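Local coordinates for dihydropyrimidinase (Brevibacillus agri, PDB 3SFW), which catalyses, as a zinc-dependent amidohydrolase, the hydrolytic ring opening of dihydropyrimidines such as 5,6-dihydrouracil to the N-carbamoyl amino acids, at residues 272-277 against 289-294; 196-201 against 331-336; 241-246 against 293-298. One frame throughout, in Å; residues are numbered along the deposited sequence.

Interaction 1 of 3, residues 272-277 against 289-294; sequences ITALEK and PPLREK
Leu291 sits against Ile272, Ala274 and Leu275 of the short 3-10 segment, and its side chain is the one to follow. CB starts against the backbone, 3.7 Å from Ile272 N and just as near Ile272 CA. With CG anti to the carbonyl carbon (chi1 -70°), the branch runs on past Leu275, whose CD1 lies 3.8 Å from Leu291 CB and 4.1 Å from Leu291 CG. At the tip, Leu291 CD1 touches two methyls, 3.9 Å from Leu275 CD1 and 4.0 Å from Ala274 CB. Beside this apolar strip runs one backbone bond, Ile272 N to Arg292 O at 2.9 Å. Ile272 turns its side chain along the facing backbone: CB is 3.6 Å from Leu291 O, while CG2 lies over the Arg292-Glu293 peptide. A serine in its place would lack both carbon branches and would probably open a gap between this backbone and Ala209 of helix 206-210, which the isoleucine also touches. The guanidinium of Arg292 takes no part, being bonded to Ser241 and Glu217. The chemistry is aliphatic packing plus a single main-chain bond, which ties two limbs of the loop between helices 265-269 and 295-305.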
ATOM      1  N   ILE A 272      -7.563  13.203 -21.901  1.00 12.64           N
ATOM      2  CA  ILE A 272      -9.008  13.129 -22.015  1.00 12.88           C
ATOM      3  C   ILE A 272      -9.526  14.414 -22.690  1.00 16.53           C
ATOM      4  O   ILE A 272     -10.567  14.398 -23.319  1.00 15.13           O
ATOM      5  CB  ILE A 272      -9.629  12.994 -20.608  1.00 13.68           C
ATOM      6  CG1 ILE A 272     -11.145  12.740 -20.678  1.00 14.73           C
ATOM      7  CG2 ILE A 272      -9.270  14.221 -19.682  1.00 13.40           C
ATOM      8  CD1 ILE A 272     -11.773  12.482 -19.294  1.00 13.17           C
ATOM      9  N   THR A 273      -8.791  15.524 -22.581  1.00 14.55           N
ATOM     10  CA  THR A 273      -9.269  16.754 -23.243  1.00 15.97           C
ATOM     11  C   THR A 273      -9.416  16.653 -24.779  1.00 16.73           C
ATOM     12  O   THR A 273     -10.153  17.445 -25.398  1.00 16.36           O
ATOM     13  CB  THR A 273      -8.434  18.039 -22.884  1.00 17.18           C
ATOM     14  OG1 THR A 273      -7.078  17.894 -23.324  1.00 16.21           O
ATOM     15  CG2 THR A 273      -8.495  18.329 -21.371  1.00 16.19           C
ATOM     16  N   ALA A 274      -8.719  15.711 -25.412  1.00 14.00           N
ATOM     17  CA  ALA A 274      -8.811  15.582 -26.881  1.00 12.96           C
ATOM     18  C   ALA A 274     -10.265  15.230 -27.289  1.00 12.53           C
ATOM     19  O   ALA A 274     -10.672  15.471 -28.428  1.00 17.25           O
ATOM     20  CB  ALA A 274      -7.838  14.504 -27.409  1.00 13.41           C
ATOM     21  N   LEU A 275     -10.993  14.581 -26.386  1.00 14.32           N
ATOM     22  CA  LEU A 275     -12.333  14.116 -26.729  1.00 13.43           C
ATOM     23  C   LEU A 275     -13.311  15.281 -26.756  1.00 15.38           C
ATOM     24  O   LEU A 275     -14.477  15.093 -27.138  1.00 14.71           O
ATOM     25  CB  LEU A 275     -12.841  13.061 -25.739  1.00 14.61           C
ATOM     26  CG  LEU A 275     -12.279  11.700 -26.198  1.00 20.71           C
ATOM     27  CD1 LEU A 275     -11.128  11.348 -25.287  1.00 25.82           C
ATOM     28  CD2 LEU A 275     -13.311  10.603 -26.192  1.00 25.67           C
ATOM     29  N   GLU A 276     -12.870  16.420 -26.217  1.00 16.23           N
ATOM     30  CA  GLU A 276     -13.741  17.615 -26.147  1.00 19.14           C
ATOM     31  C   GLU A 276     -13.681  18.427 -27.424  1.00 20.01           C
ATOM     32  O   GLU A 276     -14.409  19.432 -27.553  1.00 21.07           O
ATOM     33  CB  GLU A 276     -13.354  18.526 -24.974  1.00 17.74           C
ATOM     34  CG  GLU A 276     -13.473  17.934 -23.592  1.00 23.60           C
ATOM     35  CD  GLU A 276     -12.691  18.797 -22.564  1.00 29.66           C
ATOM     36  OE1 GLU A 276     -12.436  19.992 -22.838  1.00 33.07           O
ATOM     37  OE2 GLU A 276     -12.317  18.290 -21.507  1.00 27.79           O
ATOM     38  N   LYS A 277     -12.824  18.032 -28.367  1.00 17.04           N
ATOM     39  CA  LYS A 277     -12.668  18.846 -29.585  1.00 19.60           C
ATOM     40  C   LYS A 277     -14.011  18.958 -30.284  1.00 21.63           C
ATOM     41  O   LYS A 277     -14.714  17.967 -30.450  1.00 20.58           O
ATOM     42  CB  LYS A 277     -11.617  18.301 -30.551  1.00 19.78           C
ATOM     43  CG  LYS A 277     -10.184  18.331 -30.045  1.00 18.24           C
ATOM     44  CD  LYS A 277      -9.315  17.473 -30.983  1.00 23.00           C
ATOM     45  CE  LYS A 277      -7.861  17.376 -30.489  1.00 26.97           C
ATOM     46  NZ  LYS A 277      -7.135  18.695 -30.599  1.00 25.85           N
ATOM     47  N   PRO A 289      -9.609   1.445 -23.195  1.00 11.17           N
ATOM     48  CA  PRO A 289     -10.058   2.441 -22.220  1.00 10.56           C
ATOM     49  C   PRO A 289      -9.880   3.825 -22.744  1.00 10.94           C
ATOM     50  O   PRO A 289      -9.094   4.066 -23.651  1.00 10.53           O
ATOM     51  CB  PRO A 289      -9.128   2.223 -21.016  1.00 13.80           C
ATOM     52  CG  PRO A 289      -7.922   1.522 -21.591  1.00 16.98           C
ATOM     53  CD  PRO A 289      -8.474   0.645 -22.674  1.00 14.50           C
ATOM     54  N   PRO A 290     -10.686   4.764 -22.217  1.00  9.75           N
ATOM     55  CA  PRO A 290     -10.635   6.104 -22.811  1.00 10.52           C
ATOM     56  C   PRO A 290      -9.347   6.832 -22.435  1.00 12.93           C
ATOM     57  O   PRO A 290      -8.703   6.512 -21.433  1.00 12.11           O
ATOM     58  CB  PRO A 290     -11.846   6.802 -22.163  1.00 11.60           C
ATOM     59  CG  PRO A 290     -11.991   6.118 -20.792  1.00 12.94           C
ATOM     60  CD  PRO A 290     -11.559   4.653 -21.046  1.00 11.99           C
ATOM     61  N   LEU A 291      -9.060   7.911 -23.139  1.00 11.01           N
ATOM     62  CA  LEU A 291      -8.002   8.840 -22.721  1.00 12.30           C
ATOM     63  C   LEU A 291      -8.305   9.362 -21.314  1.00 13.33           C
ATOM     64  O   LEU A 291      -9.480   9.437 -20.923  1.00 13.51           O
ATOM     65  CB  LEU A 291      -7.932   9.995 -23.740  1.00 12.27           C
ATOM     66  CG  LEU A 291      -7.395   9.578 -25.105  1.00 13.94           C
ATOM     67  CD1 LEU A 291      -7.316  10.809 -26.040  1.00 12.72           C
ATOM     68  CD2 LEU A 291      -5.989   8.959 -24.950  1.00 13.93           C
ATOM     69  N   ARG A 292      -7.243   9.666 -20.560  1.00 12.58           N
ATOM     70  CA  ARG A 292      -7.291   9.908 -19.113  1.00 13.12           C
ATOM     71  C   ARG A 292      -6.824  11.333 -18.813  1.00 11.09           C
ATOM     72  O   ARG A 292      -6.181  12.002 -19.650  1.00 11.72           O
ATOM     73  CB  ARG A 292      -6.344   8.937 -18.379  1.00  9.83           C
ATOM     74  CG  ARG A 292      -6.642   7.452 -18.665  1.00  9.94           C
ATOM     75  CD  ARG A 292      -8.147   7.147 -18.286  1.00 10.86           C
ATOM     76  NE  ARG A 292      -8.400   5.688 -18.166  1.00 13.48           N
ATOM     77  CZ  ARG A 292      -9.600   5.166 -17.909  1.00 14.32           C
ATOM     78  NH1 ARG A 292     -10.664   5.970 -17.689  1.00 11.77           N
ATOM     79  NH2 ARG A 292      -9.742   3.848 -17.782  1.00 13.45           N
ATOM     80  N   GLU A 293      -7.068  11.763 -17.591  1.00 12.45           N
ATOM     81  CA  GLU A 293      -6.505  13.039 -17.116  1.00 13.91           C
ATOM     82  C   GLU A 293      -4.995  12.978 -17.306  1.00 13.54           C
ATOM     83  O   GLU A 293      -4.377  11.951 -17.054  1.00 12.60           O
ATOM     84  CB  GLU A 293      -6.844  13.231 -15.646  1.00 14.10           C
ATOM     85  CG  GLU A 293      -8.323  13.538 -15.427  1.00 18.22           C
ATOM     86  CD  GLU A 293      -8.745  13.589 -13.942  1.00 24.38           C
ATOM     87  OE1 GLU A 293      -8.066  13.030 -13.047  1.00 25.89           O
ATOM     88  OE2 GLU A 293      -9.913  13.947 -13.710  1.00 30.23           O
ATOM     89  N   LYS A 294      -4.401  14.078 -17.741  1.00 12.35           N
ATOM     90  CA  LYS A 294      -3.041  14.055 -18.241  1.00 15.22           C
ATOM     91  C   LYS A 294      -2.042  13.561 -17.175  1.00 14.89           C
ATOM     92  O   LYS A 294      -1.003  12.986 -17.528  1.00 15.45           O
ATOM     93  CB  LYS A 294      -2.653  15.467 -18.702  1.00 17.33           C
ATOM     94  CG  LYS A 294      -1.283  15.519 -19.403  1.00 19.23           C
ATOM     95  CD  LYS A 294      -1.069  16.895 -20.059  1.00 19.27           C
ATOM     96  CE  LYS A 294       0.401  17.050 -20.484  1.00 19.27           C
ATOM     97  NZ  LYS A 294       0.787  16.068 -21.608  1.00 16.13           N
TER

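Interaction 2 of 3, residues 196-201 against 331-336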
ATOM      1  N   GLN A 196     -27.202   5.307 -18.858  1.00 25.88           N
ATOM      2  CA  GLN A 196     -27.609   6.459 -18.064  1.00 28.60           C
ATOM      3  C   GLN A 196     -27.250   7.754 -18.793  1.00 27.48           C
ATOM      4  O   GLN A 196     -28.068   8.702 -18.879  1.00 25.39           O
ATOM      5  CB  GLN A 196     -26.921   6.405 -16.704  1.00 31.57           C
ATOM      6  CG  GLN A 196     -27.032   7.666 -15.859  1.00 38.78           C
ATOM      7  CD  GLN A 196     -26.335   7.504 -14.499  1.00 43.62           C
ATOM      8  OE1 GLN A 196     -26.866   6.856 -13.583  1.00 48.17           O
ATOM      9  NE2 GLN A 196     -25.118   8.047 -14.382  1.00 43.09           N
ATOM     10  N   ALA A 197     -26.063   7.780 -19.395  1.00 22.51           N
ATOM     11  CA  ALA A 197     -25.624   8.992 -20.090  1.00 22.74           C
ATOM     12  C   ALA A 197     -26.611   9.311 -21.208  1.00 23.89           C
ATOM     13  O   ALA A 197     -27.023  10.462 -21.393  1.00 26.46           O
ATOM     14  CB  ALA A 197     -24.189   8.794 -20.694  1.00 21.25           C
ATOM     15  N   LEU A 198     -26.968   8.296 -21.970  1.00 20.93           N
ATOM     16  CA  LEU A 198     -27.815   8.489 -23.140  1.00 25.09           C
ATOM     17  C   LEU A 198     -29.226   8.898 -22.705  1.00 26.48           C
ATOM     18  O   LEU A 198     -29.854   9.748 -23.343  1.00 27.32           O
ATOM     19  CB  LEU A 198     -27.892   7.217 -23.959  1.00 23.80           C
ATOM     20  CG  LEU A 198     -26.643   6.786 -24.736  1.00 24.57           C
ATOM     21  CD1 LEU A 198     -26.977   5.478 -25.455  1.00 25.73           C
ATOM     22  CD2 LEU A 198     -26.220   7.888 -25.740  1.00 26.97           C
ATOM     23  N   ALA A 199     -29.701   8.297 -21.613  1.00 25.29           N
ATOM     24  CA  ALA A 199     -30.989   8.670 -21.018  1.00 27.95           C
ATOM     25  C   ALA A 199     -31.045  10.138 -20.622  1.00 30.56           C
ATOM     26  O   ALA A 199     -32.122  10.737 -20.584  1.00 31.86           O
ATOM     27  CB  ALA A 199     -31.304   7.780 -19.817  1.00 28.70           C
ATOM     28  N   GLU A 200     -29.900  10.713 -20.288  1.00 25.15           N
ATOM     29  CA  GLU A 200     -29.851  12.104 -19.859  1.00 27.89           C
ATOM     30  C   GLU A 200     -29.585  13.050 -21.020  1.00 28.96           C
ATOM     31  O   GLU A 200     -29.425  14.246 -20.811  1.00 32.45           O
ATOM     32  CB  GLU A 200     -28.782  12.287 -18.790  1.00 33.70           C
ATOM     33  CG  GLU A 200     -29.007  11.403 -17.574  1.00 39.97           C
ATOM     34  CD  GLU A 200     -28.136  11.794 -16.406  1.00 46.81           C
ATOM     35  OE1 GLU A 200     -26.905  11.550 -16.464  1.00 48.89           O
ATOM     36  OE2 GLU A 200     -28.690  12.338 -15.419  1.00 51.56           O
ATOM     37  N   GLY A 201     -29.515  12.504 -22.234  1.00 25.98           N
ATOM     38  CA  GLY A 201     -29.243  13.304 -23.431  1.00 26.32           C
ATOM     39  C   GLY A 201     -27.767  13.629 -23.639  1.00 28.02           C
ATOM     40  O   GLY A 201     -27.418  14.493 -24.466  1.00 26.10           O
ATOM     41  N   ASP A 331     -24.720   9.796 -30.971  1.00 20.68           N
ATOM     42  CA  ASP A 331     -24.780   8.687 -29.988  1.00 19.49           C
ATOM     43  C   ASP A 331     -23.389   8.070 -29.835  1.00 19.33           C
ATOM     44  O   ASP A 331     -22.988   7.276 -30.681  1.00 18.89           O
ATOM     45  CB  ASP A 331     -25.766   7.608 -30.483  1.00 21.63           C
ATOM     46  CG  ASP A 331     -25.855   6.417 -29.562  1.00 24.70           C
ATOM     47  OD1 ASP A 331     -25.034   6.312 -28.605  1.00 23.14           O
ATOM     48  OD2 ASP A 331     -26.745   5.546 -29.801  1.00 22.89           O
ATOM     49  N   PHE A 332     -22.634   8.526 -28.838  1.00 16.68           N
ATOM     50  CA  PHE A 332     -21.206   8.152 -28.733  1.00 16.53           C
ATOM     51  C   PHE A 332     -21.040   6.633 -28.613  1.00 16.43           C
ATOM     52  O   PHE A 332     -19.959   6.105 -28.900  1.00 17.26           O
ATOM     53  CB  PHE A 332     -20.577   8.831 -27.519  1.00 14.57           C
ATOM     54  CG  PHE A 332     -21.080   8.280 -26.208  1.00 16.97           C
ATOM     55  CD1 PHE A 332     -22.150   8.846 -25.562  1.00 16.49           C
ATOM     56  CD2 PHE A 332     -20.439   7.203 -25.605  1.00 17.73           C
ATOM     57  CE1 PHE A 332     -22.623   8.324 -24.351  1.00 18.15           C
ATOM     58  CE2 PHE A 332     -20.862   6.718 -24.385  1.00 19.79           C
ATOM     59  CZ  PHE A 332     -21.976   7.242 -23.767  1.00 17.37           C
ATOM     60  N   THR A 333     -22.089   5.925 -28.174  1.00 16.30           N
ATOM     61  CA  THR A 333     -21.990   4.460 -28.036  1.00 19.22           C
ATOM     62  C   THR A 333     -21.886   3.758 -29.383  1.00 19.37           C
ATOM     63  O   THR A 333     -21.498   2.591 -29.456  1.00 20.24           O
ATOM     64  CB  THR A 333     -23.150   3.818 -27.205  1.00 20.38           C
ATOM     65  OG1 THR A 333     -24.356   3.799 -27.980  1.00 20.47           O
ATOM     66  CG2 THR A 333     -23.352   4.471 -25.810  1.00 20.14           C
ATOM     67  N   LYS A 334     -22.230   4.454 -30.460  1.00 17.72           N
ATOM     68  CA  LYS A 334     -22.125   3.880 -31.795  1.00 18.97           C
ATOM     69  C   LYS A 334     -20.911   4.337 -32.573  1.00 14.58           C
ATOM     70  O   LYS A 334     -20.776   4.030 -33.756  1.00 15.93           O
ATOM     71  CB  LYS A 334     -23.401   4.139 -32.606  1.00 20.19           C
ATOM     72  CG  LYS A 334     -24.613   3.444 -31.957  1.00 22.25           C
ATOM     73  CD  LYS A 334     -25.861   3.556 -32.840  1.00 30.56           C
ATOM     74  CE  LYS A 334     -27.011   2.782 -32.180  1.00 30.22           C
ATOM     75  NZ  LYS A 334     -28.313   3.399 -32.574  1.00 38.11           N
ATOM     76  N   ILE A 335     -20.027   5.096 -31.938  1.00 15.17           N
ATOM     77  CA  ILE A 335     -18.766   5.478 -32.615  1.00 13.57           C
ATOM     78  C   ILE A 335     -17.869   4.214 -32.537  1.00 14.82           C
ATOM     79  O   ILE A 335     -17.695   3.683 -31.460  1.00 15.26           O
ATOM     80  CB  ILE A 335     -17.997   6.629 -31.867  1.00 15.42           C
ATOM     81  CG1 ILE A 335     -18.837   7.929 -31.741  1.00 16.09           C
ATOM     82  CG2 ILE A 335     -16.718   6.920 -32.589  1.00 15.70           C
ATOM     83  CD1 ILE A 335     -18.199   8.983 -30.795  1.00 14.87           C
ATOM     84  N   PRO A 336     -17.457   3.668 -33.702  1.00 14.95           N
ATOM     85  CA  PRO A 336     -16.603   2.484 -33.639  1.00 14.98           C
ATOM     86  C   PRO A 336     -15.324   2.833 -32.863  1.00 15.92           C
ATOM     87  O   PRO A 336     -14.737   3.898 -33.067  1.00 16.75           O
ATOM     88  CB  PRO A 336     -16.313   2.166 -35.113  1.00 16.17           C
ATOM     89  CG  PRO A 336     -16.678   3.474 -35.895  1.00 19.23           C
ATOM     90  CD  PRO A 336     -17.802   4.045 -35.095  1.00 15.51           C
TER
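Leu198 and Ala197, in the last turn of helix 187-199, pack on Phe332 and Thr333 and against the carboxylate of Asp331, residues that lead into and form a short 3-10 turn in the loop between helices 321-325 and 345-354. This is a peripheral join, its centre about 28 Å from the centre of the chain, and it is made by side chains alone. Leu198 does most of the touching, its two methyls dividing the partners, CD2 toward Phe332 and CD1 toward Thr333, with Asp331 OD1 near both. CD2 comes 3.9 Å from Phe332 CE1 and also lies against the carboxylate, 3.5 Å from Asp331 OD1. Its other methyl, CD1, meets Thr333 CG2 tip to tip at 3.8 Å. Ala197 adds its CB at the edge of the phenyl ring, close to the ring plane and 4.0 Å from Phe332 CE1.

The turn is stiffened from within. Asp331 OD1 accepts from Thr333 N in an Asx turn and again from Thr333 OG1 at 2.7 Å, both donors arriving from the same face of the carboxylate. Holding CG anti to the backbone N (chi1 178°) puts the carboxylate within reach of that threonine. Thr333 CG2 in turn lies 3.6 Å above one face of the Phe332 ring, offset toward its rim, so the methyl that meets Leu198 also backs the phenyl group.

On the other side of the contact the helix is ending: Gly201, with positive phi, closes it in a Schellman motif. Farther up the same helix, Thr194 touches both Phe332 and Thr333. Tyr207 and His208 of helix 206-210, with Thr211 just beyond it, also pack on the phenyl ring, which therefore lies between helices 187-199 and 206-210.

Interaction 3 of 3, residues 241-246 against 293-298; sequences SCADAV and EKWNQD
Asn296 turns its CG beside the backbone N, anti to the carbonyl carbon (chi1 -71°), and this aims the amide at Ala243 and Cys242 across the contact. Trp295 takes the other course: its CG stands between backbone N and carbonyl carbon (chi1 69°), bringing the six-membered part of the indole to Ala243, with CZ3 3.5 Å from Ala243 CB.

The one direct hydrogen bond between the segments is Ala243 N to Asn296 OD1, 2.8 Å long and nearly straight at the hydrogen (175°). Cys242, whose CB lies 3.5 Å from Asn296 OD1, occupies the N-cap position of helix 243-254. The amide oxygen therefore serves the N-H of that helix's first residue, and a water that donates to Asn296 OD1 accepts from the next one, Asp244 N. The other end of the amide is held too: Asn296 ND2 donates to Glu293 O at 3.0 Å, nearly in its own amide plane, which fixes the rotation of the group. The same ND2 lies above one face of the Trp295 ring, toward its rim. Glu293 OE1 then receives Trp295 NE1 in the plane of the indole, at 3.0 Å and on its anti lone pair, and this steadies the ring that touches Ala243 CB.

The contact sits at the start of the helix that follows the zinc ligand His239, two residues before Ser241. Helix 243-254 links parallel strands 234-237 and 258-263, and helix 295-305 leads into strand 311-312, consistent with the outer helices of a TIM-barrel amidohydrolase.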
ATOM      1  N   SER A 241      -3.940   2.148 -18.846  1.00  9.35           N
ATOM      2  CA  SER A 241      -4.029   3.579 -19.195  1.00 10.38           C
ATOM      3  C   SER A 241      -3.913   4.495 -18.000  1.00 11.34           C
ATOM      4  O   SER A 241      -3.843   5.729 -18.153  1.00 11.67           O
ATOM      5  CB  SER A 241      -5.361   3.878 -19.923  1.00 11.06           C
ATOM      6  OG  SER A 241      -6.468   3.824 -19.022  1.00 12.04           O
ATOM      7  N   CYS A 242      -4.022   3.939 -16.800  1.00 10.79           N
ATOM      8  CA  CYS A 242      -4.202   4.798 -15.627  1.00 12.60           C
ATOM      9  C   CYS A 242      -3.470   4.333 -14.401  1.00 12.94           C
ATOM     10  O   CYS A 242      -3.078   3.153 -14.272  1.00 10.72           O
ATOM     11  CB  CYS A 242      -5.677   4.984 -15.286  1.00 11.18           C
ATOM     12  SG  CYS A 242      -6.532   3.481 -14.738  1.00 15.55           S
ATOM     13  N   ALA A 243      -3.215   5.294 -13.517  1.00 13.87           N
ATOM     14  CA  ALA A 243      -2.456   5.028 -12.292  1.00 12.04           C
ATOM     15  C   ALA A 243      -3.125   3.986 -11.411  1.00 11.64           C
ATOM     16  O   ALA A 243      -2.432   3.140 -10.829  1.00 11.03           O
ATOM     17  CB  ALA A 243      -2.226   6.361 -11.484  1.00 10.74           C
ATOM     18  N   ASP A 244      -4.457   3.952 -11.395  1.00 12.25           N
ATOM     19  CA  ASP A 244      -5.176   2.968 -10.577  1.00 13.88           C
ATOM     20  C   ASP A 244      -4.721   1.550 -10.982  1.00 15.18           C
ATOM     21  O   ASP A 244      -4.417   0.720 -10.124  1.00 13.81           O
ATOM     22  CB  ASP A 244      -6.673   3.130 -10.824  1.00 15.05           C
ATOM     23  CG  ASP A 244      -7.532   2.334  -9.853  1.00 23.84           C
ATOM     24  OD1 ASP A 244      -8.620   2.849  -9.515  1.00 28.93           O
ATOM     25  OD2 ASP A 244      -7.184   1.190  -9.464  1.00 27.11           O
ATOM     26  N   ALA A 245      -4.655   1.306 -12.286  1.00 11.47           N
ATOM     27  CA  ALA A 245      -4.242  -0.002 -12.790  1.00 11.34           C
ATOM     28  C   ALA A 245      -2.751  -0.248 -12.568  1.00 11.80           C
ATOM     29  O   ALA A 245      -2.347  -1.372 -12.166  1.00 11.05           O
ATOM     30  CB  ALA A 245      -4.603  -0.159 -14.241  1.00 10.65           C
ATOM     31  N   VAL A 246      -1.934   0.775 -12.807  1.00 10.45           N
ATOM     32  CA  VAL A 246      -0.489   0.629 -12.549  1.00  9.78           C
ATOM     33  C   VAL A 246      -0.220   0.205 -11.103  1.00 11.95           C
ATOM     34  O   VAL A 246       0.539  -0.727 -10.849  1.00 10.27           O
ATOM     35  CB  VAL A 246       0.267   1.947 -12.825  1.00  9.64           C
ATOM     36  CG1 VAL A 246       1.718   1.819 -12.332  1.00 12.54           C
ATOM     37  CG2 VAL A 246       0.258   2.293 -14.361  1.00 12.04           C
ATOM     38  N   GLU A 293      -7.068  11.763 -17.591  1.00 12.45           N
ATOM     39  CA  GLU A 293      -6.505  13.039 -17.116  1.00 13.91           C
ATOM     40  C   GLU A 293      -4.995  12.978 -17.306  1.00 13.54           C
ATOM     41  O   GLU A 293      -4.377  11.951 -17.054  1.00 12.60           O
ATOM     42  CB  GLU A 293      -6.844  13.231 -15.646  1.00 14.10           C
ATOM     43  CG  GLU A 293      -8.323  13.538 -15.427  1.00 18.22           C
ATOM     44  CD  GLU A 293      -8.745  13.589 -13.942  1.00 24.38           C
ATOM     45  OE1 GLU A 293      -8.066  13.030 -13.047  1.00 25.89           O
ATOM     46  OE2 GLU A 293      -9.913  13.947 -13.710  1.00 30.23           O
ATOM     47  N   LYS A 294      -4.401  14.078 -17.741  1.00 12.35           N
ATOM     48  CA  LYS A 294      -3.041  14.055 -18.241  1.00 15.22           C
ATOM     49  C   LYS A 294      -2.042  13.561 -17.175  1.00 14.89           C
ATOM     50  O   LYS A 294      -1.003  12.986 -17.528  1.00 15.45           O
ATOM     51  CB  LYS A 294      -2.653  15.467 -18.702  1.00 17.33           C
ATOM     52  CG  LYS A 294      -1.283  15.519 -19.403  1.00 19.23           C
ATOM     53  CD  LYS A 294      -1.069  16.895 -20.059  1.00 19.27           C
ATOM     54  CE  LYS A 294       0.401  17.050 -20.484  1.00 19.27           C
ATOM     55  NZ  LYS A 294       0.787  16.068 -21.608  1.00 16.13           N
ATOM     56  N   TRP A 295      -2.317  13.819 -15.898  1.00 15.56           N
ATOM     57  CA  TRP A 295      -1.375  13.370 -14.844  1.00 13.62           C
ATOM     58  C   TRP A 295      -1.090  11.856 -14.891  1.00 11.74           C
ATOM     59  O   TRP A 295      -0.019  11.415 -14.426  1.00 15.22           O
ATOM     60  CB  TRP A 295      -1.846  13.760 -13.424  1.00 14.62           C
ATOM     61  CG  TRP A 295      -3.067  13.039 -12.940  1.00 13.86           C
ATOM     62  CD1 TRP A 295      -4.358  13.451 -13.081  1.00 14.73           C
ATOM     63  CD2 TRP A 295      -3.110  11.816 -12.199  1.00 14.17           C
ATOM     64  NE1 TRP A 295      -5.208  12.560 -12.446  1.00 14.99           N
ATOM     65  CE2 TRP A 295      -4.467  11.534 -11.934  1.00 13.73           C
ATOM     66  CE3 TRP A 295      -2.140  10.902 -11.773  1.00 14.07           C
ATOM     67  CZ2 TRP A 295      -4.874  10.399 -11.236  1.00 15.19           C
ATOM     68  CZ3 TRP A 295      -2.553   9.803 -11.018  1.00 15.39           C
ATOM     69  CH2 TRP A 295      -3.896   9.547 -10.790  1.00 16.39           C
ATOM     70  N   ASN A 296      -2.023  11.062 -15.437  1.00 12.61           N
ATOM     71  CA  ASN A 296      -1.783   9.615 -15.556  1.00 12.51           C
ATOM     72  C   ASN A 296      -0.571   9.280 -16.419  1.00 12.80           C
ATOM     73  O   ASN A 296       0.051   8.227 -16.230  1.00 13.28           O
ATOM     74  CB  ASN A 296      -3.021   8.859 -16.060  1.00 11.87           C
ATOM     75  CG  ASN A 296      -4.096   8.795 -15.031  1.00 13.08           C
ATOM     76  OD1 ASN A 296      -4.069   7.932 -14.139  1.00 14.14           O
ATOM     77  ND2 ASN A 296      -5.034   9.769 -15.076  1.00 12.30           N
ATOM     78  N   GLN A 297      -0.249  10.153 -17.388  1.00 12.30           N
ATOM     79  CA  GLN A 297       0.808   9.829 -18.374  1.00 10.99           C
ATOM     80  C   GLN A 297       2.107   9.596 -17.631  1.00 13.23           C
ATOM     81  O   GLN A 297       2.851   8.645 -17.945  1.00 10.45           O
ATOM     82  CB  GLN A 297       1.011  10.988 -19.349  1.00 10.49           C
ATOM     83  CG  GLN A 297      -0.235  11.207 -20.249  1.00 12.36           C
ATOM     84  CD  GLN A 297      -0.118  12.461 -21.067  1.00 17.96           C
ATOM     85  OE1 GLN A 297       0.811  13.271 -20.865  1.00 14.80           O
ATOM     86  NE2 GLN A 297      -1.039  12.635 -22.020  1.00 12.68           N
ATOM     87  N   ASP A 298       2.449  10.509 -16.712  1.00 14.51           N
ATOM     88  CA  ASP A 298       3.770  10.352 -16.072  1.00 18.94           C
ATOM     89  C   ASP A 298       3.879   9.101 -15.200  1.00 13.33           C
ATOM     90  O   ASP A 298       4.989   8.547 -15.027  1.00 14.49           O
ATOM     91  CB  ASP A 298       4.237  11.609 -15.324  1.00 22.54           C
ATOM     92  CG  ASP A 298       4.929  12.626 -16.267  1.00 33.13           C
ATOM     93  OD1 ASP A 298       4.898  13.823 -15.926  1.00 38.20           O
ATOM     94  OD2 ASP A 298       5.474  12.250 -17.356  1.00 34.19           O
TER
HETATM   95  O   HOH W   1      -5.803   6.551 -12.214  1.00 16.67           O

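Interactions 1 and 3 are neighbours, their centres about 12 Å apart, and they share Glu293 and Lys294: the chain leaves the loop paired in interaction 1 and enters helix 295-305 of interaction 3. Arg292 NE, 2.8 Å from Ser241 OG, joins them directly in a probable hydrogen bond. Interaction 2 stands apart, with centres about 16 Å from interaction 1 and about 25 Å from interaction 3. Along the chain its segments 196-201 and 331-336 bracket the other four. All belong to the amidohydrolase part of the chain. Together they lead from the helix that begins near the zinc ligand His239, through the long loop, to the periphery.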